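Local coordinates for protein peptidoglycan glycosyltransferase (Burkholderia ambifaria, PDB 5UY7) that belongs to the penicillin-binding proteins and is modelled here mainly as its domain of the beta-lactamase clan, an antiparallel sheet packed against helices, at residues 454-459 with 529-534; 433-438 with 485-490; 492-497 with 517-522; 201-206 with 234-239. All blocks are in the same frame, centred on the assembly; numbering follows the deposited sequence. Where two conformers were deposited one is given.

Contact 1 (454-459 with 529-534)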
loop_
_atom_site.group_PDB
_atom_site.type_symbol
_atom_site.label_atom_id
_atom_site.label_comp_id
_atom_site.label_asym_id
_atom_site.label_seq_id
_atom_site.Cartn_x
_atom_site.Cartn_y
_atom_site.Cartn_z
ATOM N N PRO A 454 2.081 -8.651 -16.877
ATOM C CA PRO A 454 2.842 -8.921 -18.104
ATOM C C PRO A 454 2.950 -7.678 -18.976
ATOM O O PRO A 454 1.948 -7.020 -19.285
ATOM C CB PRO A 454 2.026 -10.028 -18.783
ATOM C CG PRO A 454 1.335 -10.726 -17.628
ATOM C CD PRO A 454 1.004 -9.631 -16.651
ATOM N N GLY A 455 4.188 -7.338 -19.341
ATOM C CA GLY A 455 4.454 -6.204 -20.201
ATOM C C GLY A 455 4.767 -4.898 -19.496
ATOM O O GLY A 455 5.178 -3.941 -20.165
ATOM N N TYR A 456 4.580 -4.815 -18.182
ATOM C CA TYR A 456 4.745 -3.547 -17.478
ATOM C C TYR A 456 5.524 -3.744 -16.193
ATOM O O TYR A 456 5.225 -4.653 -15.415
ATOM C CB TYR A 456 3.386 -2.921 -17.145
ATOM C CG TYR A 456 2.617 -2.514 -18.368
ATOM C CD1 TYR A 456 2.825 -1.271 -18.953
ATOM C CD2 TYR A 456 1.706 -3.379 -18.961
ATOM C CE1 TYR A 456 2.138 -0.895 -20.074
ATOM C CE2 TYR A 456 1.008 -3.012 -20.102
ATOM C CZ TYR A 456 1.228 -1.762 -20.650
ATOM O OH TYR A 456 0.537 -1.381 -21.775
ATOM N N ARG A 457 6.484 -2.858 -15.951
ATOM C CA ARG A 457 7.087 -2.780 -14.631
ATOM C C ARG A 457 6.090 -2.203 -13.641
ATOM O O ARG A 457 5.568 -1.105 -13.858
ATOM C CB ARG A 457 8.338 -1.911 -14.680
ATOM C CG ARG A 457 9.436 -2.530 -15.532
ATOM C CD ARG A 457 10.555 -1.541 -15.765
ATOM N NE ARG A 457 11.070 -1.000 -14.508
ATOM C CZ ARG A 457 11.959 -0.014 -14.452
ATOM N NH1 ARG A 457 12.429 0.520 -15.569
ATOM N NH2 ARG A 457 12.367 0.445 -13.266
ATOM N N VAL A 458 5.829 -2.937 -12.556
ATOM C CA VAL A 458 4.910 -2.502 -11.508
ATOM C C VAL A 458 5.531 -2.825 -10.156
ATOM O O VAL A 458 6.530 -3.538 -10.057
ATOM C CB VAL A 458 3.516 -3.158 -11.623
ATOM C CG1 VAL A 458 2.921 -2.941 -13.018
ATOM C CG2 VAL A 458 3.594 -4.646 -11.256
ATOM N N GLY A 459 4.921 -2.293 -9.098
ATOM C CA GLY A 459 5.345 -2.661 -7.759
ATOM C C GLY A 459 4.241 -2.345 -6.779
ATOM O O GLY A 459 3.366 -1.518 -7.050
ATOM N N VAL A 529 -0.677 3.234 -22.512
ATOM C CA VAL A 529 0.676 3.257 -21.942
ATOM C C VAL A 529 1.518 2.208 -22.651
ATOM O O VAL A 529 1.113 1.036 -22.716
ATOM C CB VAL A 529 0.629 2.990 -20.446
ATOM C CG1 VAL A 529 2.053 2.956 -19.883
ATOM C CG2 VAL A 529 -0.244 4.029 -19.749
ATOM N N PRO A 530 2.665 2.565 -23.214
ATOM C CA PRO A 530 3.467 1.570 -23.913
ATOM C C PRO A 530 4.022 0.558 -22.929
ATOM O O PRO A 530 4.480 0.934 -21.840
ATOM C CB PRO A 530 4.593 2.399 -24.554
ATOM C CG PRO A 530 4.163 3.834 -24.432
ATOM C CD PRO A 530 3.290 3.896 -23.223
ATOM N N PRO A 531 3.977 -0.728 -23.270
ATOM C CA PRO A 531 4.665 -1.732 -22.454
ATOM C C PRO A 531 6.124 -1.355 -22.281
ATOM O O PRO A 531 6.757 -0.814 -23.193
ATOM C CB PRO A 531 4.507 -3.021 -23.267
ATOM C CG PRO A 531 3.273 -2.788 -24.093
ATOM C CD PRO A 531 3.306 -1.330 -24.437
ATOM N N ASN A 532 6.661 -1.626 -21.090
ATOM C CA ASN A 532 8.060 -1.312 -20.833
ATOM C C ASN A 532 8.797 -2.478 -20.185
ATOM O O ASN A 532 9.873 -2.284 -19.601
ATOM C CB ASN A 532 8.200 -0.031 -20.001
ATOM C CG ASN A 532 7.770 -0.203 -18.561
ATOM O OD1 ASN A 532 7.092 -1.160 -18.210
ATOM N ND2 ASN A 532 8.166 0.751 -17.709
ATOM N N MET A 533 8.283 -3.698 -20.339
ATOM C CA MET A 533 8.944 -4.887 -19.828
ATOM C C MET A 533 8.689 -6.002 -20.835
ATOM O O MET A 533 7.541 -6.171 -21.284
ATOM C CB MET A 533 8.370 -5.241 -18.456
ATOM C CG MET A 533 9.056 -6.339 -17.689
ATOM S SD MET A 533 8.183 -6.520 -16.117
ATOM C CE MET A 533 9.536 -6.400 -14.951
ATOM N N PRO A 534 9.704 -6.771 -21.212
ATOM C CA PRO A 534 9.476 -7.886 -22.136
ATOM C C PRO A 534 8.616 -8.963 -21.495
ATOM O O PRO A 534 8.535 -9.090 -20.271
ATOM C CB PRO A 534 10.886 -8.410 -22.434
ATOM C CG PRO A 534 11.807 -7.303 -22.039
ATOM C CD PRO A 534 11.132 -6.601 -20.899
HETATM O O HOH W 1 6.321 -8.857 -18.483
HETATM O O HOH W 2 11.910 -0.461 -18.528
#

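Contact 2 (433-438 with 485-490)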
loop_
_atom_site.group_PDB
_atom_site.type_symbol
_atom_site.label_atom_id
_atom_site.label_comp_id
_atom_site.label_asym_id
_atom_site.label_seq_id
_atom_site.Cartn_x
_atom_site.Cartn_y
_atom_site.Cartn_z
ATOM N N GLU A 433 13.947 5.335 -4.382
ATOM C CA GLU A 433 14.559 4.131 -3.809
ATOM C C GLU A 433 13.503 3.102 -3.438
ATOM O O GLU A 433 13.673 1.903 -3.698
ATOM C CB GLU A 433 15.398 4.498 -2.578
ATOM C CG GLU A 433 16.708 5.192 -2.901
ATOM C CD GLU A 433 17.412 5.744 -1.665
ATOM O OE1 GLU A 433 16.743 5.929 -0.626
ATOM O OE2 GLU A 433 18.641 5.988 -1.739
ATOM N N VAL A 434 12.395 3.551 -2.845
ATOM C CA VAL A 434 11.372 2.602 -2.420
ATOM C C VAL A 434 10.606 2.053 -3.620
ATOM O O VAL A 434 10.240 0.871 -3.632
ATOM C CB VAL A 434 10.457 3.263 -1.371
ATOM C CG1 VAL A 434 9.270 2.371 -1.039
ATOM C CG2 VAL A 434 11.272 3.526 -0.114
ATOM N N ARG A 435 10.387 2.862 -4.660
ATOM C CA ARG A 435 9.728 2.323 -5.851
ATOM C C ARG A 435 10.545 1.182 -6.443
ATOM O O ARG A 435 9.978 0.164 -6.872
ATOM C CB ARG A 435 9.498 3.423 -6.888
ATOM C CG ARG A 435 8.378 4.413 -6.493
ATOM C CD ARG A 435 7.838 5.206 -7.689
ATOM N NE ARG A 435 8.866 5.938 -8.417
ATOM C CZ ARG A 435 9.353 7.122 -8.059
ATOM N NH1 ARG A 435 8.930 7.722 -6.953
ATOM N NH2 ARG A 435 10.272 7.709 -8.812
ATOM N N THR A 436 11.880 1.328 -6.464
ATOM C CA THR A 436 12.747 0.240 -6.913
ATOM C C THR A 436 12.531 -1.005 -6.060
ATOM O O THR A 436 12.428 -2.125 -6.589
ATOM C CB THR A 436 14.211 0.702 -6.884
ATOM O OG1 THR A 436 14.382 1.781 -7.819
ATOM C CG2 THR A 436 15.188 -0.440 -7.239
ATOM N N MET A 437 12.429 -0.830 -4.737
ATOM C CA MET A 437 12.188 -1.974 -3.861
ATOM C C MET A 437 10.821 -2.595 -4.119
ATOM O O MET A 437 10.673 -3.821 -4.069
ATOM C CB MET A 437 12.314 -1.545 -2.400
ATOM C CG MET A 437 13.703 -1.035 -2.050
ATOM S SD MET A 437 13.669 -0.406 -0.361
ATOM C CE MET A 437 15.347 0.227 -0.205
ATOM N N LEU A 438 9.811 -1.768 -4.390
ATOM C CA LEU A 438 8.470 -2.313 -4.618
ATOM C C LEU A 438 8.421 -3.193 -5.863
ATOM O O LEU A 438 7.628 -4.138 -5.917
ATOM C CB LEU A 438 7.448 -1.185 -4.738
ATOM C CG LEU A 438 7.105 -0.424 -3.454
ATOM C CD1 LEU A 438 6.107 0.677 -3.786
ATOM C CD2 LEU A 438 6.541 -1.343 -2.359
ATOM N N ALA A 485 1.778 1.779 -11.124
ATOM C CA ALA A 485 2.189 1.339 -12.453
ATOM C C ALA A 485 2.197 2.536 -13.389
ATOM O O ALA A 485 1.350 3.417 -13.252
ATOM C CB ALA A 485 1.231 0.265 -12.998
ATOM N N PRO A 486 3.115 2.589 -14.356
ATOM C CA PRO A 486 4.246 1.687 -14.563
ATOM C C PRO A 486 5.462 2.263 -13.864
ATOM O O PRO A 486 5.571 3.480 -13.747
ATOM C CB PRO A 486 4.425 1.696 -16.082
ATOM C CG PRO A 486 4.018 3.080 -16.488
ATOM C CD PRO A 486 2.980 3.546 -15.472
ATOM N N MET A 487 6.361 1.426 -13.432
ATOM C CA MET A 487 7.606 1.946 -12.904
ATOM C C MET A 487 8.536 2.302 -14.062
ATOM O O MET A 487 8.430 1.726 -15.153
ATOM C CB MET A 487 8.255 0.907 -11.997
ATOM C CG MET A 487 7.375 0.478 -10.828
ATOM S SD MET A 487 7.142 1.813 -9.634
ATOM C CE MET A 487 6.808 0.834 -8.155
ATOM N N PRO A 488 9.478 3.239 -13.852
ATOM C CA PRO A 488 9.782 3.895 -12.574
ATOM C C PRO A 488 8.983 5.158 -12.291
ATOM O O PRO A 488 9.126 5.716 -11.199
ATOM C CB PRO A 488 11.244 4.255 -12.728
ATOM C CG PRO A 488 11.338 4.620 -14.173
ATOM C CD PRO A 488 10.427 3.646 -14.901
ATOM N N ASN A 489 8.171 5.612 -13.247
ATOM C CA ASN A 489 7.410 6.855 -13.107
ATOM C C ASN A 489 5.924 6.535 -13.209
ATOM O O ASN A 489 5.316 6.676 -14.281
ATOM C CB ASN A 489 7.834 7.875 -14.160
ATOM C CG ASN A 489 9.294 8.246 -14.034
ATOM O OD1 ASN A 489 9.785 8.501 -12.933
ATOM N ND2 ASN A 489 10.001 8.247 -15.151
ATOM N N PRO A 490 5.295 6.132 -12.111
ATOM C CA PRO A 490 3.934 5.599 -12.222
ATOM C C PRO A 490 2.909 6.650 -12.593
ATOM O O PRO A 490 3.027 7.839 -12.267
ATOM C CB PRO A 490 3.649 5.015 -10.833
ATOM C CG PRO A 490 4.709 5.565 -9.932
ATOM C CD PRO A 490 5.882 5.916 -10.775
#

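Contact 3 (492-497 with 517-522)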
loop_
_atom_site.group_PDB
_atom_site.type_symbol
_atom_site.label_atom_id
_atom_site.label_comp_id
_atom_site.label_asym_id
_atom_site.label_seq_id
_atom_site.Cartn_x
_atom_site.Cartn_y
_atom_site.Cartn_z
ATOM N N ILE A 492 -0.607 5.546 -12.230
ATOM C CA ILE A 492 -1.752 5.236 -11.385
ATOM C C ILE A 492 -1.298 4.535 -10.115
ATOM O O ILE A 492 -0.252 3.879 -10.069
ATOM C CB ILE A 492 -2.793 4.363 -12.121
ATOM C CG1 ILE A 492 -2.178 3.010 -12.514
ATOM C CG2 ILE A 492 -3.352 5.119 -13.332
ATOM C CD1 ILE A 492 -3.177 2.076 -13.226
ATOM N N VAL A 493 -2.099 4.700 -9.072
ATOM C CA VAL A 493 -2.071 3.843 -7.898
ATOM C C VAL A 493 -3.332 3.002 -7.944
ATOM O O VAL A 493 -4.410 3.525 -8.242
ATOM C CB VAL A 493 -2.005 4.665 -6.603
ATOM C CG1 VAL A 493 -2.429 3.814 -5.408
ATOM C CG2 VAL A 493 -0.594 5.195 -6.413
ATOM N N VAL A 494 -3.192 1.699 -7.700
ATOM C CA VAL A 494 -4.323 0.777 -7.679
ATOM C C VAL A 494 -4.374 0.116 -6.315
ATOM O O VAL A 494 -3.378 -0.458 -5.862
ATOM C CB VAL A 494 -4.218 -0.287 -8.785
ATOM C CG1 VAL A 494 -5.357 -1.303 -8.662
ATOM C CG2 VAL A 494 -4.237 0.383 -10.156
ATOM N N ALA A 495 -5.543 0.159 -5.680
ATOM C CA ALA A 495 -5.740 -0.419 -4.358
ATOM C C ALA A 495 -6.917 -1.373 -4.431
ATOM O O ALA A 495 -7.986 -0.996 -4.917
ATOM C CB ALA A 495 -6.000 0.673 -3.309
ATOM N N VAL A 496 -6.722 -2.606 -3.960
ATOM C CA VAL A 496 -7.775 -3.613 -4.001
ATOM C C VAL A 496 -7.888 -4.291 -2.643
ATOM O O VAL A 496 -6.915 -4.404 -1.887
ATOM C CB VAL A 496 -7.535 -4.668 -5.107
ATOM C CG1 VAL A 496 -7.498 -4.014 -6.484
ATOM C CG2 VAL A 496 -6.250 -5.449 -4.844
ATOM N N SER A 497 -9.093 -4.748 -2.334
ATOM C CA SER A 497 -9.294 -5.533 -1.122
ATOM C C SER A 497 -10.409 -6.536 -1.362
ATOM O O SER A 497 -11.452 -6.191 -1.930
ATOM C CB SER A 497 -9.627 -4.634 0.065
ATOM O OG SER A 497 -9.486 -5.351 1.272
ATOM N N SER A 517 -3.266 -6.892 -10.445
ATOM C CA SER A 517 -2.601 -7.073 -11.729
ATOM C C SER A 517 -3.562 -6.836 -12.884
ATOM O O SER A 517 -3.230 -6.149 -13.856
ATOM C CB SER A 517 -2.012 -8.477 -11.822
ATOM O OG SER A 517 -1.556 -8.731 -13.142
ATOM N N ALA A 518 -4.758 -7.415 -12.795
ATOM C CA ALA A 518 -5.736 -7.270 -13.865
ATOM C C ALA A 518 -6.152 -5.815 -14.030
ATOM O O ALA A 518 -6.193 -5.290 -15.148
ATOM C CB ALA A 518 -6.951 -8.157 -13.580
ATOM N N ILE A 519 -6.450 -5.133 -12.926
ATOM C CA ILE A 519 -6.900 -3.751 -13.039
ATOM C C ILE A 519 -5.773 -2.860 -13.537
ATOM O O ILE A 519 -5.982 -2.007 -14.404
ATOM C CB ILE A 519 -7.471 -3.255 -11.702
ATOM C CG1 ILE A 519 -8.753 -4.020 -11.386
ATOM C CG2 ILE A 519 -7.683 -1.741 -11.759
ATOM C CD1 ILE A 519 -9.343 -3.718 -9.997
ATOM N N ALA A 520 -4.565 -3.027 -12.984
ATOM C CA ALA A 520 -3.441 -2.199 -13.412
ATOM C C ALA A 520 -3.129 -2.415 -14.889
ATOM O O ALA A 520 -2.969 -1.454 -15.651
ATOM C CB ALA A 520 -2.210 -2.502 -12.553
ATOM N N GLY A 521 -3.026 -3.675 -15.309
ATOM C CA GLY A 521 -2.716 -3.953 -16.704
ATOM C C GLY A 521 -3.805 -3.484 -17.652
ATOM O O GLY A 521 -3.523 -2.880 -18.696
ATOM N N ASP A 522 -5.064 -3.766 -17.307
ATOM C CA ASP A 522 -6.167 -3.342 -18.162
ATOM C C ASP A 522 -6.192 -1.828 -18.286
ATOM O O ASP A 522 -6.503 -1.293 -19.360
ATOM C CB ASP A 522 -7.508 -3.837 -17.618
ATOM C CG ASP A 522 -7.720 -5.331 -17.797
ATOM O OD1 ASP A 522 -6.892 -6.010 -18.446
ATOM O OD2 ASP A 522 -8.749 -5.832 -17.293
#

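Contact 4 (201-206 with 234-239)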
loop_
_atom_site.group_PDB
_atom_site.type_symbol
_atom_site.label_atom_id
_atom_site.label_comp_id
_atom_site.label_asym_id
_atom_site.label_seq_id
_atom_site.Cartn_x
_atom_site.Cartn_y
_atom_site.Cartn_z
ATOM N N SER A 201 -15.446 6.456 -16.897
ATOM C CA SER A 201 -16.392 5.349 -17.050
ATOM C C SER A 201 -15.693 4.069 -17.484
ATOM O O SER A 201 -16.086 2.965 -17.079
ATOM C CB SER A 201 -17.478 5.708 -18.065
ATOM O OG SER A 201 -18.292 6.778 -17.615
ATOM N N LYS A 202 -14.678 4.195 -18.338
ATOM C CA LYS A 202 -13.955 3.026 -18.830
ATOM C C LYS A 202 -13.118 2.379 -17.730
ATOM O O LYS A 202 -13.099 1.148 -17.598
ATOM C CB LYS A 202 -13.074 3.447 -20.007
ATOM C CG LYS A 202 -12.298 2.347 -20.678
ATOM C CD LYS A 202 -11.891 2.783 -22.095
ATOM C CE LYS A 202 -11.608 4.283 -22.176
ATOM N NZ LYS A 202 -10.996 4.712 -23.469
ATOM N N ILE A 203 -12.413 3.185 -16.931
ATOM C CA ILE A 203 -11.609 2.605 -15.861
ATOM C C ILE A 203 -12.503 2.094 -14.739
ATOM O O ILE A 203 -12.201 1.067 -14.119
ATOM C CB ILE A 203 -10.572 3.624 -15.350
ATOM C CG1 ILE A 203 -9.619 4.005 -16.488
ATOM C CG2 ILE A 203 -9.778 3.045 -14.182
ATOM C CD1 ILE A 203 -8.580 5.063 -16.123
ATOM N N GLN A 204 -13.617 2.782 -14.472
ATOM C CA GLN A 204 -14.591 2.273 -13.510
ATOM C C GLN A 204 -15.096 0.896 -13.931
ATOM O O GLN A 204 -15.209 -0.012 -13.100
ATOM C CB GLN A 204 -15.756 3.263 -13.378
ATOM C CG GLN A 204 -16.843 2.856 -12.390
ATOM C CD GLN A 204 -16.488 3.214 -10.962
ATOM O OE1 GLN A 204 -15.365 3.623 -10.689
ATOM N NE2 GLN A 204 -17.449 3.081 -10.048
ATOM N N TYR A 205 -15.395 0.718 -15.225
ATOM C CA TYR A 205 -15.828 -0.593 -15.700
ATOM C C TYR A 205 -14.723 -1.631 -15.534
ATOM O O TYR A 205 -14.987 -2.774 -15.132
ATOM C CB TYR A 205 -16.272 -0.515 -17.162
ATOM C CG TYR A 205 -16.507 -1.883 -17.747
ATOM C CD1 TYR A 205 -17.622 -2.625 -17.392
ATOM C CD2 TYR A 205 -15.578 -2.459 -18.605
ATOM C CE1 TYR A 205 -17.828 -3.898 -17.914
ATOM C CE2 TYR A 205 -15.767 -3.708 -19.110
ATOM C CZ TYR A 205 -16.885 -4.426 -18.765
ATOM O OH TYR A 205 -17.050 -5.672 -19.299
ATOM N N ILE A 206 -13.479 -1.257 -15.849
ATOM C CA ILE A 206 -12.358 -2.183 -15.684
ATOM C C ILE A 206 -12.260 -2.640 -14.239
ATOM O O ILE A 206 -12.113 -3.835 -13.949
ATOM C CB ILE A 206 -11.047 -1.524 -16.148
ATOM C CG1 ILE A 206 -10.986 -1.482 -17.671
ATOM C CG2 ILE A 206 -9.848 -2.268 -15.580
ATOM C CD1 ILE A 206 -9.882 -0.595 -18.195
ATOM N N GLU A 234 -6.710 12.645 -8.865
ATOM C CA GLU A 234 -8.084 12.348 -9.238
ATOM C C GLU A 234 -8.374 10.860 -9.085
ATOM O O GLU A 234 -7.577 10.010 -9.495
ATOM C CB GLU A 234 -8.347 12.781 -10.683
ATOM C CG GLU A 234 -8.465 14.284 -10.873
ATOM C CD GLU A 234 -8.533 14.694 -12.338
ATOM O OE1 GLU A 234 -8.757 13.822 -13.202
ATOM O OE2 GLU A 234 -8.359 15.889 -12.627
ATOM N N VAL A 235 -9.527 10.545 -8.502
ATOM C CA VAL A 235 -9.998 9.166 -8.439
ATOM C C VAL A 235 -10.574 8.797 -9.798
ATOM O O VAL A 235 -11.548 9.404 -10.253
ATOM C CB VAL A 235 -11.042 8.987 -7.330
ATOM C CG1 VAL A 235 -11.618 7.565 -7.365
ATOM C CG2 VAL A 235 -10.413 9.255 -5.982
ATOM N N LEU A 236 -9.957 7.822 -10.464
ATOM C CA LEU A 236 -10.421 7.380 -11.771
ATOM C C LEU A 236 -11.435 6.253 -11.672
ATOM O O LEU A 236 -12.253 6.079 -12.588
ATOM C CB LEU A 236 -9.234 6.918 -12.625
ATOM C CG LEU A 236 -8.143 7.969 -12.845
ATOM C CD1 LEU A 236 -7.007 7.366 -13.673
ATOM C CD2 LEU A 236 -8.713 9.192 -13.548
ATOM N N ALA A 237 -11.389 5.480 -10.588
ATOM C CA ALA A 237 -12.347 4.409 -10.360
ATOM C C ALA A 237 -12.503 4.220 -8.866
ATOM O O ALA A 237 -11.533 4.340 -8.115
ATOM C CB ALA A 237 -11.906 3.097 -11.019
ATOM N N LEU A 238 -13.726 3.913 -8.444
ATOM C CA LEU A 238 -14.013 3.689 -7.030
ATOM C C LEU A 238 -15.183 2.718 -6.997
ATOM O O LEU A 238 -16.299 3.107 -7.349
ATOM C CB LEU A 238 -14.348 5.014 -6.343
ATOM C CG LEU A 238 -14.575 5.106 -4.834
ATOM C CD1 LEU A 238 -13.258 5.107 -4.109
ATOM C CD2 LEU A 238 -15.347 6.378 -4.509
ATOM N N VAL A 239 -14.929 1.455 -6.643
ATOM C CA VAL A 239 -15.925 0.396 -6.779
ATOM C C VAL A 239 -16.038 -0.386 -5.479
ATOM O O VAL A 239 -15.027 -0.835 -4.931
ATOM C CB VAL A 239 -15.582 -0.567 -7.934
ATOM C CG1 VAL A 239 -16.653 -1.666 -8.046
ATOM C CG2 VAL A 239 -15.486 0.190 -9.235
#

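Contact 1 (454-459 with 529-534)
Four direct hydrogen bonds join G455, Y456 and R457 to the tail segment V529-M533. The carbonyl O of G455 takes two neighbouring amides: N532 N at 2.9 Å, nearly along the C=O axis, and M533 N more weakly at 3.1 Å. R457 N gives an almost straight bond (170° at the hydrogen) to OD1 of N532, at 2.9 Å. With chi1 at 71°, N532 holds this amide oxygen over the Y456-R457 backbone, while its ND2 goes to M487 O. Y456 OH donates to V529 O at 2.7 Å; that oxygen lies at the edge of the ring, in its plane.

Both segments are loops: 454-459 leads into the edge strand 459-466 of the antiparallel sheet, and 529-534 follows helix 509-526 near the modelled C-terminus.

Among the packing contacts, the P531 CA-H sits over a face of the Y456 ring, 4.0 Å from its centroid, a CH-pi contact. V529 CG1 meets the same ring at CE1. The M533 chain runs past G455, with SD 3.6 Å from Y456 O and CE against R457 CG.

Water completes the interface. One molecule links G455 N to P534 O, and a second, in the guanidinium plane, joins R457 NH1 to N532 O. Beyond the two segments, R457 NH2 forms a salt bridge with E439 and NH1 one with a sulfate ion, probably from the crystallisation liquor.

Contact 2 (433-438 with 485-490)
R435 and P488 come closest in backbone, CA to CA 6.9 Å, where helix 428-442 passes the loop that joins the adjacent antiparallel strands 477-485 and 492-499 and has cis peptide bonds before both P486 and P488.

The polar part of the contact is a single carbonyl gripped by one guanidinium. R435 NE donates to P488 O at 2.8 Å, with 140° at the hydrogen, and NH2 adds a weak second bond to the same oxygen at 3.3 Å. The oxygen sits at the NE/NH2 edge of the group but is tilted 25° from its plane at NE, and, shared between two donors, it meets neither N-H straight on. A bend at chi3 (-56°) turns that edge toward the loop. On the far side of the guanidinium, NH1 is held by I400 O, which, with the bonds to P488 O, helps fix the rotation. The arginine ties this hairpin end of the sheet to helix 428-442 of the penicillin-binding-protein domain.

The aliphatic stem of the arginine does separate work. R435 CD lies 3.7 Å from CD of P490, the two side chains crossing at a slant. M487, folded back at chi2, brings SD to about 4.0 Å from both CB and CD of R435. Its methyl CE then reaches the helix surface, fitting between R435 and L438: it lies 3.5 Å from R435 O and 4.0 Å from L438 CB.

M484, on strand 477-485, touches R435, L438 and P490. Helix 390-401 borders the contact through I400 against L438 and A401 against P490, while helix 273-282 meets L438 through P274.

Contact 3 (492-497 with 517-522)
V494 meets I519 and A520 where strand 492-497 packs against helix 517-522, the two short axes 8.8 Å apart and nearly antiparallel at 154°. There are no hydrogen bonds between them; the fit is a matter of apolar shape.

The prominent bump on the helix side is I519, whose two branches are spent on different residues of the strand. Its CG2 comes down on CG1 of V494 at 3.9 Å, and its longer arm carries CD1 to CG1 of V496 at 4.0 Å. The isoleucine therefore spans two successive inward-facing positions of the strand, its side chain and that of V496 passing antiparallel, alongside one another. V494 spreads its methyls between two helix residues, chi1 at 175° sending CG1 to I519 and CG2 to A520, 4.2 Å from its CA and 4.3 Å from its CB.

A520 is the low place on the helix, met by V494 CG2 and by the tip of I492. Its small side chain lets the strand come near, and this is where the backbones are closest, V494 CA to A520 CA 6.5 Å. I492 reaches it from the N-terminal end of the segment, CD1 lying 4.3 Å from A520 CA.

Strand 492-499 is central in the five-stranded sheet, between 222-229 and 477-485. F516, V515 and M524 of helix 509-526 extend this layer over V494, V496 and I492 respectively, and I519 also reaches A225 and V227. On the opposite face of the sheet, V493 and A495 pack on helix 390-401.

Contact 4 (201-206 with 234-239)
Q204 lays its amide against the backbone of L238 and exchanges two hydrogen bonds with that one residue. L238 N donates to Q204 OE1 at 2.8 Å, well directed (161° at the hydrogen), in the plane of the amide carbonyl and on a lone pair. In return Q204 NE2 donates to L238 O at 2.9 Å, though here the donor stands 52° above the plane of the backbone carbonyl. The bend at chi2 (83°) swings the amide from the helix onto the strand. CG2 of V239 packs on the same amide, 3.6 Å from NE2, and A237 CA lies 3.1 Å from OE1.

Beside this pair, I203 makes the apolar seam. It has two conformers, so its contacts are less certain; in one, CG2 lies 3.8 Å from A237 CB and CD1 3.7 Å from L236 CD1.

Further out, the strand is shaped by a classic beta bulge, L236 and A237 both facing V227 of strand 222-229. D200 OD1 accepts from I203 N at the start of helix 201-217, and A207, a turn later, covers A237 and V239.

Strand 235-241 is outermost in the sheet within this chain. Its next bonds to strand 222-229 go through V239, with A225, so the N-H and C=O of L238 are answered on the helix side: the glutamine amide does for them what another strand's peptide group might have done.

In the fold
The four contacts follow one sheet and its surrounding helices. Contacts 1 and 2, centres 11 Å apart, touch at M487: R457 O probably accepts from M487 N at 2.7 Å. Contact 2 passes into contact 3 through a probable hydrogen bond from I492 N to A485 O, 3.1 Å. Contacts 3 and 4 lie 10 Å apart by centres and meet where I206 CG2 packs on D522 CB at 3.5 Å; the centres of contacts 1 and 4 are about 21 Å apart. The active site probably lies at the SxxK-type motif of this family, S270 and K273, with S324 and K461. L438 of contact 2 touches its residues, and G459 of contact 1 starts the strand carrying K461.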